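Local structure of OsmC family protein (Rhodothermus marinus, 5CML) at residues F8-R12 with F85-R89; P28-F34 with G58-F64; H142-P146 with A157-L161; L181-R186 with C210-R216. The protein acts as a serine carboxyl esterase, this chain being the alpha/beta-hydrolase esterase domain of a longer protein that also carries an OsmC domain. All coordinates share one frame; numbering follows the deposited sequence. Where two conformers were deposited one is given.

How the contacts relate
From the N terminus, strand 2-9 runs into a turn that meets the start of helix 85-98, so contact 1 closes the first and widest loop. Contact 2 opens and closes within that span, pairing strands 30-36 and 59-65 across one beta-alpha-beta unit. The two touch: L88 and D87 pack on F64, and F8 reaches the same ring, where helix 85-98 packs on the main sheet. Contacts 3 and 4 follow in series, with no crossing. Contact 3 is a local hairpin, its centre about 29 Å from that of contact 2, on the other side of the chain's centre. Contact 4 joins helices 181-187 and 206-214, its nearest atoms about 11 Å from contact 3.

Contact 1 of 4, residues F8-R12 with F85-R89; sequences FENNR and FEDLR
An Asx turn at N10, in the hairpin between strands 2-9 and 15-22, meets the first turn of helix 85-98 through the side chains of D87 and E86. N10 OD1 takes the backbone N of R12 at 3.0 Å, the donor standing above the carbonyl plane, and also receives E14 N. That fixes the amide, and its other end, ND2, gives D87 OD1 a bond of 3.0 Å that is practically straight (177°). Amide and carboxylate lie side by side, almost coplanar, and D87 OD1 is approached nearly head-on. Next door, E86 has CG anti to its N (chi1 163°) and then bends at chi2, which brings OE2 to the N11 backbone N at 2.9 Å. The N11 amide stacks on the E86 carboxylate with the planes 9° apart, ND2 coming within 3.0 Å of CD. E86 OE2 also makes a salt bridge with R93. With an alanine here, N11 N would probably lose its acceptor, R93 its carboxylate and the N11 amide the flat group it lies against. F8 brings its ring edge to D87 O, 4.3 Å from CE2. This is a beta-hairpin turn held by an Asx turn and docked on a helix start.

Contact 2 of 4, residues P28-F34 with G58-F64; sequences PVAYALF and GYAVLRF
V29 and Y59 meet just after the helix-closing G58, and the Y59 side chain can be followed outward. Its CB lies 3.9 Å from A30 O. From CG on, V29 CG1 sits over the centre of the ring in a CH-pi contact, 3.7 Å from CG and 4.1 Å from CZ. V29 turns CG1 between its backbone N and carbonyl carbon (chi1 60°), which sets that methyl over the ring. On the way out, CD2 passes A30 CB at 4.2 Å, and at the tip OH is hydrogen-bonded to G245 O, in helix 234-252. If a serine stood in its place, V29 CG1 would probably lose the ring it lies on and G245 O its partner. Just before it, G58 closes helix 45-56 with a Schellman motif; its positive phi would jam a CB against the preceding carbonyl O, and its own O accepts V29 N. Strands 30-36 and 59-65 are parallel neighbours, joined through helix 45-56 as a beta-alpha-beta crossover of the alpha/beta-hydrolase fold. Backbone bonds alternate from A60 N to A30 O through to F64 N to F34 O. On one face, A60 CB presses on Y31 CD2 at 3.4 Å, and L33 CD1 meets L62 CD2 obliquely at 4.0 Å. On the other, V61 CG1 comes to the edge of the F34 ring, and R63 leads off to a salt bridge with D21.

Contact 3 of 4, residues H142-P146 with A157-L161; sequences HLLRP and AVVDL
R145 and D160 cross obliquely, with the guanidinium and carboxylate planes 89° apart. The carbon CB of D160 lies over one guanidinium face, and OD2 takes NH2 at 2.9 Å in a salt bridge whose hydrogen bond is weak, bent to 126°. R145 reaches it because its chain folds at chi2 (-85°) and runs past V158 O. In the plane of the guanidinium, at its edge, lies H142 O. D160 OD1 has a second partner, G162 N, which steadies the carboxylate. L144 and V159, on the opposite face of the strands from R145 and V158, lie side by side and point the same way. Their contact is tight, with L144 CD1 3.5 Å from V159 CG2. The backbone is an antiparallel beta hairpin: R145 and V158 are a hydrogen-bonded pair, V158 N to R145 O at 2.7 Å and R145 N to V158 O at 3.0 Å. Strand 166-169 pairs with the far edge of strand 156-159, making a small three-stranded sheet inserted in the chain between strands 127-131 and 192-196, the point where many alpha/beta hydrolases carry a lid. L143 crosses L161 obliquely, CD1 to CD2 3.8 Å. L161 in turn touches S109, probably the nucleophile on the GxSxG elbow, while L143, L144 and V159 rest on L110, at the start of helix 110-118.

Contact 4 of 4, residues L181-R186 with C210-R216; sequences LEDQVR and CLFQAAR
The guanidinium of R216 carries R186 CG over one face, offset toward the rim, with R216 NH2 3.6 Å from that carbon; R186 O lies over the same face. R216 NH2 stands in turn at the edge of the R186 guanidinium, the two planes 58° apart. The like charges come close, R186 NE to R216 NH2 4.0 Å. R186 bends at chi3 (62°) and grips D183 end-on, NH2 and NH1 both bonding OD1, at 2.7 Å for NH2, which probably offsets the nearby positive charge. Inward, V185 crosses L211 at about a right angle, CG2 to CD2 4.0 Å, while its CG1 comes to 3.6 Å from A215 CB. Beside it, E182 lays CG against A214 CB at 3.9 Å. At the end of the second helix, R216 N donates to a water that sits 2.8 Å from V185 O. The short helix axes approach to 9.0 Å and cross at -47°. L181, V185 and L211 all reach L116 of helix 110-118, C210 is disulfide-bonded to C135, and A215 rests on L192, so the pair packs against both that helix and strand 192-196.

Contact 1 of 4, residues F8-R12 with F85-R89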
loop_
_atom_site.group_PDB
_atom_site.type_symbol
_atom_site.label_atom_id
_atom_site.label_comp_id
_atom_site.label_asym_id
_atom_site.label_seq_id
_atom_site.Cartn_x
_atom_site.Cartn_y
_atom_site.Cartn_z
ATOM N N PHE A 8 4.918 -15.769 7.120
ATOM C CA PHE A 8 3.632 -16.056 7.724
ATOM C C PHE A 8 2.750 -16.723 6.706
ATOM O O PHE A 8 3.063 -16.734 5.518
ATOM C CB PHE A 8 2.950 -14.797 8.256
ATOM C CG PHE A 8 2.803 -13.705 7.228
ATOM C CD1 PHE A 8 3.822 -12.805 7.006
ATOM C CD2 PHE A 8 1.641 -13.606 6.466
ATOM C CE1 PHE A 8 3.691 -11.805 6.057
ATOM C CE2 PHE A 8 1.503 -12.623 5.517
ATOM C CZ PHE A 8 2.538 -11.711 5.309
ATOM N N GLU A 9 1.644 -17.281 7.181
ATOM C CA GLU A 9 0.735 -18.027 6.318
ATOM C C GLU A 9 -0.577 -17.303 6.102
ATOM O O GLU A 9 -1.011 -16.537 6.956
ATOM C CB GLU A 9 0.458 -19.403 6.911
ATOM C CG GLU A 9 1.638 -20.340 6.827
ATOM C CD GLU A 9 1.298 -21.743 7.292
ATOM O OE1 GLU A 9 0.092 -22.063 7.416
ATOM O OE2 GLU A 9 2.243 -22.521 7.538
ATOM N N ASN A 10 -1.213 -17.544 4.960
ATOM C CA ASN A 10 -2.570 -17.068 4.769
ATOM C C ASN A 10 -3.527 -18.181 5.182
ATOM O O ASN A 10 -3.103 -19.225 5.721
ATOM C CB ASN A 10 -2.815 -16.591 3.322
ATOM C CG ASN A 10 -2.598 -17.672 2.288
ATOM O OD1 ASN A 10 -2.629 -18.863 2.594
ATOM N ND2 ASN A 10 -2.379 -17.252 1.040
ATOM N N ASN A 11 -4.815 -17.963 4.967
ATOM C CA ASN A 11 -5.797 -18.898 5.492
ATOM C C ASN A 11 -5.890 -20.192 4.658
ATOM O O ASN A 11 -6.627 -21.113 5.020
ATOM C CB ASN A 11 -7.161 -18.203 5.618
ATOM C CG ASN A 11 -7.686 -17.684 4.308
ATOM O OD1 ASN A 11 -7.323 -18.171 3.243
ATOM N ND2 ASN A 11 -8.547 -16.673 4.377
ATOM N N ARG A 12 -5.115 -20.269 3.576
ATOM C CA ARG A 12 -4.957 -21.507 2.804
ATOM C C ARG A 12 -3.647 -22.223 3.122
ATOM O O ARG A 12 -3.301 -23.231 2.494
ATOM C CB ARG A 12 -5.024 -21.215 1.313
ATOM C CG ARG A 12 -6.337 -20.594 0.894
ATOM C CD ARG A 12 -6.527 -20.616 -0.613
ATOM N NE ARG A 12 -7.757 -19.935 -1.007
ATOM C CZ ARG A 12 -8.984 -20.421 -0.826
ATOM N NH1 ARG A 12 -9.168 -21.605 -0.248
ATOM N NH2 ARG A 12 -10.035 -19.714 -1.221
ATOM N N PHE A 85 -6.758 -9.927 -1.571
ATOM C CA PHE A 85 -7.096 -9.275 -0.314
ATOM C C PHE A 85 -6.766 -10.119 0.909
ATOM O O PHE A 85 -6.321 -9.578 1.933
ATOM C CB PHE A 85 -8.577 -8.911 -0.298
ATOM C CG PHE A 85 -8.886 -7.693 -1.094
ATOM C CD1 PHE A 85 -8.396 -6.467 -0.700
ATOM C CD2 PHE A 85 -9.625 -7.772 -2.247
ATOM C CE1 PHE A 85 -8.665 -5.333 -1.431
ATOM C CE2 PHE A 85 -9.911 -6.628 -2.987
ATOM C CZ PHE A 85 -9.420 -5.412 -2.578
ATOM N N GLU A 86 -6.969 -11.433 0.807
ATOM C CA GLU A 86 -6.656 -12.326 1.919
ATOM C C GLU A 86 -5.177 -12.283 2.306
ATOM O O GLU A 86 -4.853 -12.378 3.476
ATOM C CB GLU A 86 -7.054 -13.766 1.588
ATOM C CG GLU A 86 -6.405 -14.845 2.499
ATOM C CD GLU A 86 -6.429 -14.550 4.022
ATOM O OE1 GLU A 86 -7.237 -13.727 4.520
ATOM O OE2 GLU A 86 -5.599 -15.153 4.730
ATOM N N ASP A 87 -4.277 -12.142 1.342
ATOM C CA ASP A 87 -2.862 -12.029 1.691
ATOM C C ASP A 87 -2.592 -10.777 2.508
ATOM O O ASP A 87 -1.784 -10.808 3.424
ATOM C CB ASP A 87 -1.991 -12.043 0.437
ATOM C CG ASP A 87 -2.031 -13.374 -0.269
ATOM O OD1 ASP A 87 -2.414 -14.377 0.371
ATOM O OD2 ASP A 87 -1.693 -13.420 -1.467
ATOM N N LEU A 88 -3.247 -9.667 2.181
ATOM C CA LEU A 88 -3.094 -8.449 2.980
ATOM C C LEU A 88 -3.674 -8.653 4.379
ATOM O O LEU A 88 -3.062 -8.266 5.375
ATOM C CB LEU A 88 -3.780 -7.269 2.300
ATOM C CG LEU A 88 -2.920 -6.053 2.037
ATOM C CD1 LEU A 88 -1.633 -6.412 1.269
ATOM C CD2 LEU A 88 -3.766 -5.036 1.284
ATOM N N ARG A 89 -4.841 -9.291 4.462
ATOM C CA ARG A 89 -5.422 -9.580 5.769
ATOM C C ARG A 89 -4.487 -10.480 6.574
ATOM O O ARG A 89 -4.340 -10.278 7.775
ATOM C CB ARG A 89 -6.805 -10.231 5.627
ATOM C CG ARG A 89 -7.822 -9.333 4.953
ATOM C CD ARG A 89 -9.081 -10.104 4.685
ATOM N NE ARG A 89 -10.031 -9.268 3.962
ATOM C CZ ARG A 89 -10.623 -9.608 2.826
ATOM N NH1 ARG A 89 -10.406 -10.801 2.268
ATOM N NH2 ARG A 89 -11.443 -8.745 2.248
#

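Contact 2 of 4, residues P28-F34 with G58-F64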
loop_
_atom_site.group_PDB
_atom_site.type_symbol
_atom_site.label_atom_id
_atom_site.label_comp_id
_atom_site.label_asym_id
_atom_site.label_seq_id
_atom_site.Cartn_x
_atom_site.Cartn_y
_atom_site.Cartn_z
ATOM N N PRO A 28 7.949 0.558 19.316
ATOM C CA PRO A 28 7.654 1.483 18.209
ATOM C C PRO A 28 6.453 2.357 18.497
ATOM O O PRO A 28 5.544 1.940 19.234
ATOM C CB PRO A 28 7.371 0.541 17.027
ATOM C CG PRO A 28 8.084 -0.738 17.402
ATOM C CD PRO A 28 7.942 -0.847 18.880
ATOM N N VAL A 29 6.443 3.552 17.908
ATOM C CA VAL A 29 5.305 4.440 18.049
ATOM C C VAL A 29 4.070 3.736 17.490
ATOM O O VAL A 29 2.961 3.922 17.981
ATOM C CB VAL A 29 5.513 5.774 17.319
ATOM C CG1 VAL A 29 5.734 5.573 15.854
ATOM C CG2 VAL A 29 4.335 6.714 17.537
ATOM N N ALA A 30 4.284 2.944 16.446
ATOM C CA ALA A 30 3.226 2.177 15.808
ATOM C C ALA A 30 3.852 1.202 14.820
ATOM O O ALA A 30 4.989 1.402 14.376
ATOM C CB ALA A 30 2.204 3.091 15.088
ATOM N N TYR A 31 3.103 0.158 14.484
ATOM C CA TYR A 31 3.445 -0.721 13.382
ATOM C C TYR A 31 2.609 -0.315 12.165
ATOM O O TYR A 31 1.407 -0.045 12.297
ATOM C CB TYR A 31 3.186 -2.201 13.732
ATOM C CG TYR A 31 4.158 -2.747 14.758
ATOM C CD1 TYR A 31 4.005 -2.457 16.109
ATOM C CD2 TYR A 31 5.233 -3.527 14.372
ATOM C CE1 TYR A 31 4.901 -2.939 17.049
ATOM C CE2 TYR A 31 6.143 -3.992 15.304
ATOM C CZ TYR A 31 5.956 -3.709 16.642
ATOM O OH TYR A 31 6.848 -4.195 17.591
ATOM N N ALA A 32 3.256 -0.277 11.007
ATOM C CA ALA A 32 2.601 0.063 9.750
ATOM C C ALA A 32 2.703 -1.116 8.819
ATOM O O ALA A 32 3.748 -1.751 8.743
ATOM C CB ALA A 32 3.235 1.293 9.112
ATOM N N LEU A 33 1.625 -1.396 8.090
ATOM C CA LEU A 33 1.647 -2.348 6.991
ATOM C C LEU A 33 1.769 -1.528 5.730
ATOM O O LEU A 33 0.991 -0.596 5.524
ATOM C CB LEU A 33 0.376 -3.213 6.949
ATOM C CG LEU A 33 0.227 -4.112 5.717
ATOM C CD1 LEU A 33 1.366 -5.125 5.695
ATOM C CD2 LEU A 33 -1.144 -4.832 5.667
ATOM N N PHE A 34 2.756 -1.860 4.914
ATOM C CA PHE A 34 3.060 -1.096 3.705
ATOM C C PHE A 34 2.992 -2.031 2.509
ATOM O O PHE A 34 3.947 -2.758 2.219
ATOM C CB PHE A 34 4.443 -0.445 3.846
ATOM C CG PHE A 34 4.836 0.494 2.730
ATOM C CD1 PHE A 34 3.959 0.875 1.730
ATOM C CD2 PHE A 34 6.128 1.007 2.708
ATOM C CE1 PHE A 34 4.362 1.756 0.721
ATOM C CE2 PHE A 34 6.541 1.889 1.712
ATOM C CZ PHE A 34 5.649 2.263 0.712
ATOM N N GLY A 58 10.434 6.434 14.489
ATOM C CA GLY A 58 10.028 5.511 15.533
ATOM C C GLY A 58 9.007 4.461 15.136
ATOM O O GLY A 58 8.547 3.689 15.981
ATOM N N TYR A 59 8.639 4.422 13.859
ATOM C CA TYR A 59 7.696 3.406 13.382
ATOM C C TYR A 59 8.384 2.087 13.095
ATOM O O TYR A 59 9.570 2.055 12.758
ATOM C CB TYR A 59 7.006 3.858 12.091
ATOM C CG TYR A 59 6.108 5.053 12.203
ATOM C CD1 TYR A 59 6.616 6.340 12.116
ATOM C CD2 TYR A 59 4.732 4.893 12.322
ATOM C CE1 TYR A 59 5.777 7.441 12.176
ATOM C CE2 TYR A 59 3.883 5.977 12.389
ATOM C CZ TYR A 59 4.416 7.258 12.316
ATOM O OH TYR A 59 3.593 8.351 12.389
ATOM N N ALA A 60 7.628 0.995 13.215
ATOM C CA ALA A 60 8.027 -0.264 12.616
ATOM C C ALA A 60 7.204 -0.432 11.365
ATOM O O ALA A 60 6.028 -0.080 11.359
ATOM C CB ALA A 60 7.821 -1.452 13.593
ATOM N N VAL A 61 7.810 -0.987 10.323
ATOM C CA VAL A 61 7.154 -1.083 9.011
ATOM C C VAL A 61 7.258 -2.501 8.453
ATOM O O VAL A 61 8.371 -3.023 8.278
ATOM C CB VAL A 61 7.787 -0.101 7.982
ATOM C CG1 VAL A 61 7.040 -0.169 6.666
ATOM C CG2 VAL A 61 7.779 1.348 8.477
ATOM N N LEU A 62 6.107 -3.117 8.180
ATOM C CA LEU A 62 6.071 -4.402 7.487
ATOM C C LEU A 62 5.834 -4.125 6.004
ATOM O O LEU A 62 4.739 -3.718 5.591
ATOM C CB LEU A 62 4.984 -5.320 8.045
ATOM C CG LEU A 62 4.939 -6.737 7.454
ATOM C CD1 LEU A 62 6.183 -7.545 7.861
ATOM C CD2 LEU A 62 3.697 -7.463 7.899
ATOM N N ARG A 63 6.864 -4.361 5.207
ATOM C CA ARG A 63 6.777 -4.183 3.770
ATOM C C ARG A 63 6.250 -5.443 3.141
ATOM O O ARG A 63 6.837 -6.520 3.282
ATOM C CB ARG A 63 8.140 -3.846 3.193
ATOM C CG ARG A 63 8.631 -2.494 3.596
ATOM C CD ARG A 63 9.932 -2.192 2.944
ATOM N NE ARG A 63 11.080 -2.687 3.703
ATOM C CZ ARG A 63 12.048 -3.441 3.196
ATOM N NH1 ARG A 63 11.994 -3.864 1.929
ATOM N NH2 ARG A 63 13.065 -3.791 3.975
ATOM N N PHE A 64 5.124 -5.304 2.456
ATOM C CA PHE A 64 4.497 -6.426 1.797
ATOM C C PHE A 64 4.517 -6.174 0.305
ATOM O O PHE A 64 3.952 -5.192 -0.173
ATOM C CB PHE A 64 3.074 -6.616 2.300
ATOM C CG PHE A 64 2.361 -7.743 1.644
ATOM C CD1 PHE A 64 2.510 -9.033 2.118
ATOM C CD2 PHE A 64 1.557 -7.521 0.536
ATOM C CE1 PHE A 64 1.856 -10.083 1.515
ATOM C CE2 PHE A 64 0.897 -8.575 -0.075
ATOM C CZ PHE A 64 1.053 -9.852 0.414
#

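Contact 3 of 4, residues H142-P146 with A157-L161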
loop_
_atom_site.group_PDB
_atom_site.type_symbol
_atom_site.label_atom_id
_atom_site.label_comp_id
_atom_site.label_asym_id
_atom_site.label_seq_id
_atom_site.Cartn_x
_atom_site.Cartn_y
_atom_site.Cartn_z
ATOM N N HIS A 142 -7.033 -0.298 -16.973
ATOM C CA HIS A 142 -5.992 0.279 -17.818
ATOM C C HIS A 142 -4.648 -0.436 -17.626
ATOM O O HIS A 142 -3.828 -0.500 -18.546
ATOM C CB HIS A 142 -5.854 1.768 -17.509
ATOM C CG HIS A 142 -4.882 2.476 -18.395
ATOM N ND1 HIS A 142 -3.655 2.923 -17.952
ATOM C CD2 HIS A 142 -4.955 2.811 -19.703
ATOM C CE1 HIS A 142 -3.013 3.501 -18.951
ATOM N NE2 HIS A 142 -3.782 3.450 -20.024
ATOM N N LEU A 143 -4.439 -0.974 -16.429
ATOM C CA LEU A 143 -3.162 -1.578 -16.026
ATOM C C LEU A 143 -3.068 -3.091 -16.229
ATOM O O LEU A 143 -1.975 -3.657 -16.136
ATOM C CB LEU A 143 -2.908 -1.299 -14.545
ATOM C CG LEU A 143 -3.063 0.138 -14.061
ATOM C CD1 LEU A 143 -2.943 0.190 -12.540
ATOM C CD2 LEU A 143 -2.047 1.070 -14.711
ATOM N N LEU A 144 -4.201 -3.740 -16.487
ATOM C CA LEU A 144 -4.329 -5.196 -16.343
ATOM C C LEU A 144 -4.873 -5.863 -17.580
ATOM O O LEU A 144 -5.664 -5.265 -18.300
ATOM C CB LEU A 144 -5.276 -5.545 -15.188
ATOM C CG LEU A 144 -4.708 -5.678 -13.778
ATOM C CD1 LEU A 144 -3.936 -4.445 -13.353
ATOM C CD2 LEU A 144 -5.853 -5.931 -12.818
ATOM N N ARG A 145 -4.472 -7.117 -17.797
ATOM C CA ARG A 145 -5.106 -7.976 -18.799
ATOM C C ARG A 145 -5.155 -9.433 -18.279
ATOM O O ARG A 145 -4.324 -9.837 -17.470
ATOM C CB ARG A 145 -4.367 -7.883 -20.149
ATOM C CG ARG A 145 -2.886 -7.467 -20.104
ATOM C CD ARG A 145 -2.673 -5.929 -20.070
ATOM N NE ARG A 145 -1.300 -5.496 -20.387
ATOM C CZ ARG A 145 -0.890 -4.228 -20.316
ATOM N NH1 ARG A 145 -1.741 -3.280 -19.933
ATOM N NH2 ARG A 145 0.368 -3.888 -20.617
ATOM N N PRO A 146 -6.153 -10.222 -18.704
ATOM C CA PRO A 146 -6.164 -11.621 -18.245
ATOM C C PRO A 146 -4.881 -12.380 -18.607
ATOM O O PRO A 146 -4.348 -12.227 -19.709
ATOM C CB PRO A 146 -7.377 -12.216 -18.964
ATOM C CG PRO A 146 -8.296 -11.049 -19.156
ATOM C CD PRO A 146 -7.393 -9.865 -19.419
ATOM N N ALA A 157 -4.260 -12.396 -13.598
ATOM C CA ALA A 157 -4.169 -11.302 -14.567
ATOM C C ALA A 157 -2.744 -10.771 -14.593
ATOM O O ALA A 157 -2.030 -10.904 -13.589
ATOM C CB ALA A 157 -5.160 -10.196 -14.211
ATOM N N VAL A 158 -2.329 -10.184 -15.722
ATOM C CA VAL A 158 -0.997 -9.571 -15.840
ATOM C C VAL A 158 -1.084 -8.037 -15.736
ATOM O O VAL A 158 -1.854 -7.398 -16.449
ATOM C CB VAL A 158 -0.310 -9.958 -17.160
ATOM C CG1 VAL A 158 1.054 -9.257 -17.321
ATOM C CG2 VAL A 158 -0.125 -11.466 -17.248
ATOM N N VAL A 159 -0.269 -7.472 -14.847
ATOM C CA VAL A 159 -0.284 -6.054 -14.523
ATOM C C VAL A 159 0.947 -5.377 -15.113
ATOM O O VAL A 159 2.053 -5.911 -15.038
ATOM C CB VAL A 159 -0.285 -5.813 -12.993
ATOM C CG1 VAL A 159 -0.409 -4.325 -12.669
ATOM C CG2 VAL A 159 -1.397 -6.596 -12.316
ATOM N N ASP A 160 0.748 -4.183 -15.661
ATOM C CA ASP A 160 1.826 -3.372 -16.210
ATOM C C ASP A 160 1.783 -1.985 -15.565
ATOM O O ASP A 160 0.822 -1.236 -15.757
ATOM C CB ASP A 160 1.676 -3.296 -17.731
ATOM C CG ASP A 160 2.732 -2.429 -18.408
ATOM O OD1 ASP A 160 3.732 -2.014 -17.775
ATOM O OD2 ASP A 160 2.552 -2.181 -19.615
ATOM N N LEU A 161 2.790 -1.684 -14.742
ATOM C CA LEU A 161 2.933 -0.368 -14.111
ATOM C C LEU A 161 4.124 0.393 -14.694
ATOM O O LEU A 161 4.636 1.339 -14.085
ATOM C CB LEU A 161 3.111 -0.506 -12.607
ATOM C CG LEU A 161 2.051 -1.295 -11.849
ATOM C CD1 LEU A 161 2.465 -1.277 -10.404
ATOM C CD2 LEU A 161 0.676 -0.679 -12.054
#

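Contact 4 of 4, residues L181-R186 with C210-R216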
loop_
_atom_site.group_PDB
_atom_site.type_symbol
_atom_site.label_atom_id
_atom_site.label_comp_id
_atom_site.label_asym_id
_atom_site.label_seq_id
_atom_site.Cartn_x
_atom_site.Cartn_y
_atom_site.Cartn_z
ATOM N N LEU A 181 -14.643 0.846 -4.196
ATOM C CA LEU A 181 -13.605 1.574 -3.489
ATOM C C LEU A 181 -14.092 2.934 -2.969
ATOM O O LEU A 181 -13.806 3.293 -1.820
ATOM C CB LEU A 181 -12.395 1.714 -4.396
ATOM C CG LEU A 181 -11.170 2.326 -3.752
ATOM C CD1 LEU A 181 -10.769 1.553 -2.498
ATOM C CD2 LEU A 181 -10.070 2.304 -4.776
ATOM N N GLU A 182 -14.862 3.665 -3.767
ATOM C CA GLU A 182 -15.353 4.961 -3.310
ATOM C C GLU A 182 -16.270 4.831 -2.081
ATOM O O GLU A 182 -16.146 5.630 -1.150
ATOM C CB GLU A 182 -16.028 5.696 -4.468
ATOM C CG GLU A 182 -14.970 6.398 -5.336
ATOM C CD GLU A 182 -15.477 6.828 -6.708
ATOM O OE1 GLU A 182 -16.093 7.905 -6.800
ATOM O OE2 GLU A 182 -15.254 6.093 -7.700
ATOM N N ASP A 183 -17.116 3.797 -2.024
ATOM C CA ASP A 183 -17.965 3.566 -0.848
ATOM C C ASP A 183 -17.112 3.272 0.377
ATOM O O ASP A 183 -17.375 3.775 1.465
ATOM C CB ASP A 183 -18.944 2.389 -1.047
ATOM C CG ASP A 183 -20.150 2.739 -1.909
ATOM O OD1 ASP A 183 -20.354 3.941 -2.193
ATOM O OD2 ASP A 183 -20.914 1.792 -2.277
ATOM N N GLN A 184 -16.100 2.438 0.197
ATOM C CA GLN A 184 -15.218 2.083 1.299
ATOM C C GLN A 184 -14.497 3.314 1.847
ATOM O O GLN A 184 -14.381 3.495 3.065
ATOM C CB GLN A 184 -14.209 1.015 0.849
ATOM C CG GLN A 184 -14.833 -0.363 0.622
ATOM C CD GLN A 184 -15.332 -0.992 1.917
ATOM O OE1 GLN A 184 -14.558 -1.557 2.685
ATOM N NE2 GLN A 184 -16.607 -0.879 2.167
ATOM N N VAL A 185 -14.048 4.178 0.951
ATOM C CA VAL A 185 -13.307 5.351 1.358
ATOM C C VAL A 185 -14.247 6.302 2.102
ATOM O O VAL A 185 -13.877 6.909 3.106
ATOM C CB VAL A 185 -12.660 6.029 0.148
ATOM C CG1 VAL A 185 -12.095 7.388 0.514
ATOM C CG2 VAL A 185 -11.547 5.151 -0.410
ATOM N N ARG A 186 -15.472 6.450 1.596
ATOM C CA ARG A 186 -16.431 7.342 2.223
ATOM C C ARG A 186 -16.800 6.895 3.655
ATOM O O ARG A 186 -17.025 7.743 4.530
ATOM C CB ARG A 186 -17.682 7.438 1.348
ATOM C CG ARG A 186 -18.703 8.451 1.839
ATOM C CD ARG A 186 -19.922 8.512 0.923
ATOM N NE ARG A 186 -20.627 7.230 0.864
ATOM C CZ ARG A 186 -20.658 6.411 -0.190
ATOM N NH1 ARG A 186 -20.041 6.716 -1.335
ATOM N NH2 ARG A 186 -21.334 5.274 -0.101
ATOM N N CYS A 210 -10.551 12.072 -7.345
ATOM C CA CYS A 210 -11.680 11.182 -7.190
ATOM C C CYS A 210 -11.744 10.621 -5.770
ATOM O O CYS A 210 -12.786 10.622 -5.123
ATOM C CB CYS A 210 -11.545 10.063 -8.223
ATOM S SG CYS A 210 -12.760 8.796 -8.160
ATOM N N LEU A 211 -10.593 10.142 -5.291
ATOM C CA LEU A 211 -10.548 9.579 -3.951
ATOM C C LEU A 211 -10.787 10.674 -2.906
ATOM O O LEU A 211 -11.483 10.450 -1.921
ATOM C CB LEU A 211 -9.215 8.854 -3.690
ATOM C CG LEU A 211 -9.042 7.521 -4.436
ATOM C CD1 LEU A 211 -7.573 7.045 -4.439
ATOM C CD2 LEU A 211 -9.918 6.450 -3.805
ATOM N N PHE A 212 -10.225 11.861 -3.119
ATOM C CA PHE A 212 -10.405 12.943 -2.160
ATOM C C PHE A 212 -11.867 13.370 -2.063
ATOM O O PHE A 212 -12.378 13.618 -0.970
ATOM C CB PHE A 212 -9.509 14.136 -2.534
ATOM C CG PHE A 212 -9.455 15.213 -1.486
ATOM C CD1 PHE A 212 -10.406 16.213 -1.454
ATOM C CD2 PHE A 212 -8.451 15.233 -0.535
ATOM C CE1 PHE A 212 -10.358 17.207 -0.494
ATOM C CE2 PHE A 212 -8.408 16.232 0.430
ATOM C CZ PHE A 212 -9.352 17.217 0.446
ATOM N N GLN A 213 -12.548 13.448 -3.194
ATOM C CA GLN A 213 -13.957 13.829 -3.186
ATOM C C GLN A 213 -14.828 12.782 -2.487
ATOM O O GLN A 213 -15.836 13.120 -1.838
ATOM C CB GLN A 213 -14.422 14.073 -4.623
ATOM C CG GLN A 213 -13.780 15.293 -5.260
ATOM C CD GLN A 213 -14.274 15.538 -6.671
ATOM O OE1 GLN A 213 -15.475 15.696 -6.892
ATOM N NE2 GLN A 213 -13.353 15.577 -7.635
ATOM N N ALA A 214 -14.440 11.516 -2.601
ATOM C CA ALA A 214 -15.212 10.422 -2.009
ATOM C C ALA A 214 -15.057 10.430 -0.500
ATOM O O ALA A 214 -15.985 10.105 0.236
ATOM C CB ALA A 214 -14.756 9.083 -2.572
ATOM N N ALA A 215 -13.846 10.761 -0.050
ATOM C CA ALA A 215 -13.530 10.726 1.359
ATOM C C ALA A 215 -14.228 11.829 2.143
ATOM O O ALA A 215 -14.711 12.828 1.590
ATOM C CB ALA A 215 -12.039 10.833 1.546
ATOM N N ARG A 216 -14.277 11.618 3.451
ATOM C CA ARG A 216 -14.746 12.622 4.389
ATOM C C ARG A 216 -13.543 13.077 5.200
ATOM O O ARG A 216 -12.501 12.411 5.216
ATOM C CB ARG A 216 -15.847 12.054 5.286
ATOM C CG ARG A 216 -17.092 11.631 4.512
ATOM C CD ARG A 216 -18.150 10.987 5.398
ATOM N NE ARG A 216 -19.346 10.650 4.632
ATOM C CZ ARG A 216 -20.167 9.644 4.926
ATOM N NH1 ARG A 216 -19.921 8.860 5.972
ATOM N NH2 ARG A 216 -21.231 9.415 4.170
HETATM O O HOH W 1 -15.362 10.632 -6.050
HETATM O O HOH W 2 -13.328 9.190 4.592
#